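Mandelate racemase/muconate lactonizing protein (Alicyclobacillus acidocaldarius LAA1, PDB 3QLD) belongs to the mandelate racemase/muconate lactonizing family of the enolase superfamily, joining an enolase-type N-terminal domain to a modified TIM-barrel domain. Local coordinates at residues V157-A160 against V161-F165; A195-N198 against G199-R202. One frame throughout, in Å; residues are numbered along the deposited sequence.

How the interactions relate
Interactions 1 and 2 follow one another along the chain within the barrel domain, their centres about 24 Å apart and their nearest atoms about 12 Å apart, without touching. The first, at 157-165, lies where helix 150-162 ends and the chain turns back toward strand 167-171; the second, at 195-202, lies where strand 192-196 runs out into the loop before helix 206-211. Strands 167-171 and 192-196 are parallel neighbours in the same sheet, with helix 178-187 between them in sequence. The two contacts thus illustrate the two reversals of a beta-alpha barrel: helix into strand in interaction 1, strand into helix in interaction 2.

Interaction 1. Residues V157-A160 against V161-F165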
loop_
_atom_site.group_PDB
_atom_site.type_symbol
_atom_site.label_atom_id
_atom_site.label_comp_id
_atom_site.label_asym_id
_atom_site.label_seq_id
_atom_site.Cartn_x
_atom_site.Cartn_y
_atom_site.Cartn_z
ATOM N N VAL A 157 -32.358 -15.563 -3.267
ATOM C CA VAL A 157 -32.779 -14.612 -4.332
ATOM C C VAL A 157 -34.231 -14.108 -4.235
ATOM O O VAL A 157 -34.516 -12.903 -4.297
ATOM C CB VAL A 157 -32.601 -15.197 -5.719
ATOM C CG1 VAL A 157 -32.794 -14.081 -6.769
ATOM C CG2 VAL A 157 -31.168 -15.914 -5.866
ATOM N N ASP A 158 -35.142 -15.040 -4.127
ATOM C CA ASP A 158 -36.571 -14.726 -3.878
ATOM C C ASP A 158 -36.759 -13.777 -2.699
ATOM O O ASP A 158 -37.463 -12.757 -2.829
ATOM C CB ASP A 158 -37.316 -16.032 -3.604
ATOM C CG ASP A 158 -37.438 -16.900 -4.845
ATOM O OD1 ASP A 158 -37.177 -16.407 -5.971
ATOM O OD2 ASP A 158 -37.827 -18.090 -4.720
ATOM N N ALA A 159 -36.056 -14.078 -1.587
ATOM C CA ALA A 159 -36.128 -13.284 -0.352
ATOM C C ALA A 159 -35.632 -11.874 -0.594
ATOM O O ALA A 159 -36.286 -10.912 -0.165
ATOM C CB ALA A 159 -35.350 -13.954 0.778
ATOM N N ALA A 160 -34.531 -11.736 -1.356
ATOM C CA ALA A 160 -34.045 -10.400 -1.686
ATOM C C ALA A 160 -35.044 -9.681 -2.562
ATOM O O ALA A 160 -35.277 -8.478 -2.431
ATOM C CB ALA A 160 -32.659 -10.469 -2.391
ATOM N N VAL A 161 -35.577 -10.402 -3.520
ATOM C CA VAL A 161 -36.465 -9.755 -4.493
ATOM C C VAL A 161 -37.773 -9.302 -3.771
ATOM O O VAL A 161 -38.238 -8.175 -3.979
ATOM C CB VAL A 161 -36.800 -10.671 -5.677
ATOM C CG1 VAL A 161 -37.845 -9.997 -6.618
ATOM C CG2 VAL A 161 -35.535 -11.010 -6.446
ATOM N N GLU A 162 -38.280 -10.172 -2.892
ATOM C CA GLU A 162 -39.533 -9.924 -2.178
ATOM C C GLU A 162 -39.364 -8.626 -1.416
ATOM O O GLU A 162 -40.349 -7.912 -1.155
ATOM C CB GLU A 162 -39.866 -11.079 -1.237
ATOM C CG GLU A 162 -40.445 -12.321 -1.937
ATOM C CD GLU A 162 -40.344 -13.617 -1.106
ATOM O OE1 GLU A 162 -39.942 -13.575 0.091
ATOM O OE2 GLU A 162 -40.679 -14.704 -1.655
ATOM N N GLN A 163 -38.106 -8.270 -1.123
ATOM C CA GLN A 163 -37.832 -7.120 -0.245
ATOM C C GLN A 163 -37.613 -5.845 -1.027
ATOM O O GLN A 163 -37.483 -4.770 -0.452
ATOM C CB GLN A 163 -36.665 -7.429 0.669
ATOM C CG GLN A 163 -36.975 -8.571 1.629
ATOM C CD GLN A 163 -35.788 -8.969 2.447
ATOM O OE1 GLN A 163 -35.332 -8.205 3.290
ATOM N NE2 GLN A 163 -35.272 -10.174 2.211
ATOM N N GLY A 164 -37.586 -5.980 -2.353
ATOM C CA GLY A 164 -37.479 -4.865 -3.281
ATOM C C GLY A 164 -36.097 -4.475 -3.815
ATOM O O GLY A 164 -35.970 -3.456 -4.533
ATOM N N PHE A 165 -35.064 -5.253 -3.457
ATOM C CA PHE A 165 -33.673 -4.910 -3.860
ATOM C C PHE A 165 -33.640 -4.954 -5.363
ATOM O O PHE A 165 -34.181 -5.895 -5.953
ATOM C CB PHE A 165 -32.698 -5.957 -3.359
ATOM C CG PHE A 165 -32.402 -5.864 -1.900
ATOM C CD1 PHE A 165 -31.472 -4.929 -1.418
ATOM C CD2 PHE A 165 -33.037 -6.727 -0.999
ATOM C CE1 PHE A 165 -31.217 -4.842 -0.031
ATOM C CE2 PHE A 165 -32.759 -6.651 0.379
ATOM C CZ PHE A 165 -31.822 -5.688 0.849
#
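With CG beside the backbone N and anti to the carbonyl carbon (chi1 -64°) and the chain extended beyond it, Q163 folds back along the last helical turn, and its NE2 meets the carbonyl of A159, four residues earlier. The NE2 to A159 O bond is 2.7 Å, and the donor stands well above the carbonyl plane instead of lying on a lone pair. CG of Q163 rests on the same oxygen, with the amide nitrogen beyond it. F165 has CG on the corresponding side of its own backbone (chi1 -76°), which sets the ring edge beside A160 O: its CD2 lies 3.2 Å from A160 O, near the ring plane, while CB of A160 packs against CD2 at 4.0 Å.

These groups gather where a helix stops, and the backbone makes the change in steps. V161 N to V157 O (2.8 Å) and E162 N to D158 O (2.7 Å) are ordinary helical bonds. G164 then turns to a positive phi of 95°, forming a Schellman motif with two bonds back into the last turn: G164 N to V161 O at 2.8 Å, and a weak one of 3.4 Å from F165 N to A160 O. Being glycine, G164 places no side-chain atom against the preceding carbonyl, which these backbone angles bring close. Earlier in the helix, V157 and V161 lie side by side, CG1 to CG2 at 4.1 Å.

D158 turns its carboxylate elsewhere, to R187 in a salt bridge and to the hydroxyl of Y188. V157, A160 and F165 pack on strand 137-144 and F165 also meets F342 edge-to-face, so this C-terminal end of helix 150-162 lies against one strand of its beta-alpha-beta unit as the chain heads for the other, 167-171.

Interaction 2. Residues A195-N198 against G199-R202; sequences ADAN and GSYR
S200 grips the carbonyl of A197 with two donors at once. Its hydroxyl OG gives a bond of 2.8 Å to A197 O, in the carbonyl plane and on a lone pair, whereas its backbone N, 3.1 Å from A197 O, comes from above that plane. One oxygen is therefore held from two directions by a single residue. The side chain manages this because chi1 of 72° puts OG between the backbone N and the carbonyl carbon, folded back over the turn. Beside this polar pair, the methyl of A197 meets Y201 at the ring edge, near its plane, with CB lying 3.6 Å from CE2; the ring approaches it along the side that carries CD2 and CE2.

The bond from S200 N closes a type I' beta turn from A197 to S200, in which N198 and G199 both adopt positive phi, 45° and 67°. As a glycine, G199 leaves no side-chain atom against the carbonyl of N198. The turn comes directly after strand 192-196, at the strand-to-helix end of a beta-alpha step in the barrel.

What leads into the turn is D196, whose OD1 accepts from N198 N at 3.0 Å, an Asx turn in which the donor sits above the carboxylate plane. The other oxygen of D196 forms a salt bridge with K171, on the neighbouring strand 167-171. On the far side, R202 bends back so that NH1 reaches both G199 O and Y201 O, each at 2.9 Å; the latter partner lies in the guanidinium plane. Farther out, the hydroxyl of Y201 bonds to D177, its ring packs against V208 and L209 of helix 206-211, and R202 N bonds to D205.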
loop_
_atom_site.group_PDB
_atom_site.type_symbol
_atom_site.label_atom_id
_atom_site.label_comp_id
_atom_site.label_asym_id
_atom_site.label_seq_id
_atom_site.Cartn_x
_atom_site.Cartn_y
_atom_site.Cartn_z
ATOM N N ALA A 195 -22.027 -10.409 -10.612
ATOM C CA ALA A 195 -21.360 -11.551 -9.995
ATOM C C ALA A 195 -20.047 -11.082 -9.344
ATOM O O ALA A 195 -19.402 -10.161 -9.843
ATOM C CB ALA A 195 -21.063 -12.686 -10.986
ATOM N N ASP A 196 -19.685 -11.712 -8.221
ATOM C CA ASP A 196 -18.454 -11.295 -7.569
ATOM C C ASP A 196 -17.587 -12.521 -7.378
ATOM O O ASP A 196 -17.943 -13.465 -6.696
ATOM C CB ASP A 196 -18.771 -10.560 -6.271
ATOM C CG ASP A 196 -17.530 -10.280 -5.442
ATOM O OD1 ASP A 196 -16.366 -10.401 -5.932
ATOM O OD2 ASP A 196 -17.747 -9.875 -4.301
ATOM N N ALA A 197 -16.464 -12.525 -8.068
ATOM C CA ALA A 197 -15.597 -13.677 -8.081
ATOM C C ALA A 197 -14.564 -13.677 -6.948
ATOM O O ALA A 197 -13.933 -14.725 -6.728
ATOM C CB ALA A 197 -14.861 -13.785 -9.435
ATOM N N ASN A 198 -14.348 -12.529 -6.306
ATOM C CA ASN A 198 -13.325 -12.356 -5.237
ATOM C C ASN A 198 -11.975 -12.993 -5.635
ATOM O O ASN A 198 -11.385 -13.744 -4.852
ATOM C CB ASN A 198 -13.839 -13.059 -3.968
ATOM C CG ASN A 198 -13.105 -12.587 -2.700
ATOM O OD1 ASN A 198 -12.641 -11.422 -2.603
ATOM N ND2 ASN A 198 -13.020 -13.492 -1.709
ATOM N N GLY A 199 -11.514 -12.790 -6.863
ATOM C CA GLY A 199 -10.182 -13.288 -7.287
ATOM C C GLY A 199 -9.955 -14.786 -7.399
ATOM O O GLY A 199 -8.803 -15.263 -7.419
ATOM N N SER A 200 -11.033 -15.533 -7.577
ATOM C CA SER A 200 -11.021 -16.937 -7.501
ATOM C C SER A 200 -10.676 -17.585 -8.840
ATOM O O SER A 200 -10.440 -18.777 -8.892
ATOM C CB SER A 200 -12.384 -17.402 -6.920
ATOM O OG SER A 200 -13.471 -17.250 -7.839
ATOM N N TYR A 201 -10.698 -16.806 -9.950
ATOM C CA TYR A 201 -10.340 -17.337 -11.276
ATOM C C TYR A 201 -8.849 -17.058 -11.631
ATOM O O TYR A 201 -8.178 -16.156 -11.067
ATOM C CB TYR A 201 -11.251 -16.792 -12.392
ATOM C CG TYR A 201 -12.692 -17.223 -12.179
ATOM C CD1 TYR A 201 -13.227 -18.332 -12.873
ATOM C CD2 TYR A 201 -13.463 -16.597 -11.233
ATOM C CE1 TYR A 201 -14.601 -18.749 -12.685
ATOM C CE2 TYR A 201 -14.842 -17.006 -10.997
ATOM C CZ TYR A 201 -15.371 -18.096 -11.704
ATOM O OH TYR A 201 -16.673 -18.449 -11.411
ATOM N N ARG A 202 -8.384 -17.817 -12.608
ATOM C CA ARG A 202 -7.039 -17.716 -13.155
ATOM C C ARG A 202 -7.157 -17.610 -14.668
ATOM O O ARG A 202 -8.207 -17.928 -15.242
ATOM C CB ARG A 202 -6.265 -18.993 -12.789
ATOM C CG ARG A 202 -6.034 -19.166 -11.269
ATOM C CD ARG A 202 -5.240 -18.005 -10.638
ATOM N NE ARG A 202 -5.112 -18.228 -9.198
ATOM C CZ ARG A 202 -6.012 -17.918 -8.277
ATOM N NH1 ARG A 202 -7.157 -17.297 -8.599
ATOM N NH2 ARG A 202 -5.757 -18.223 -7.010
#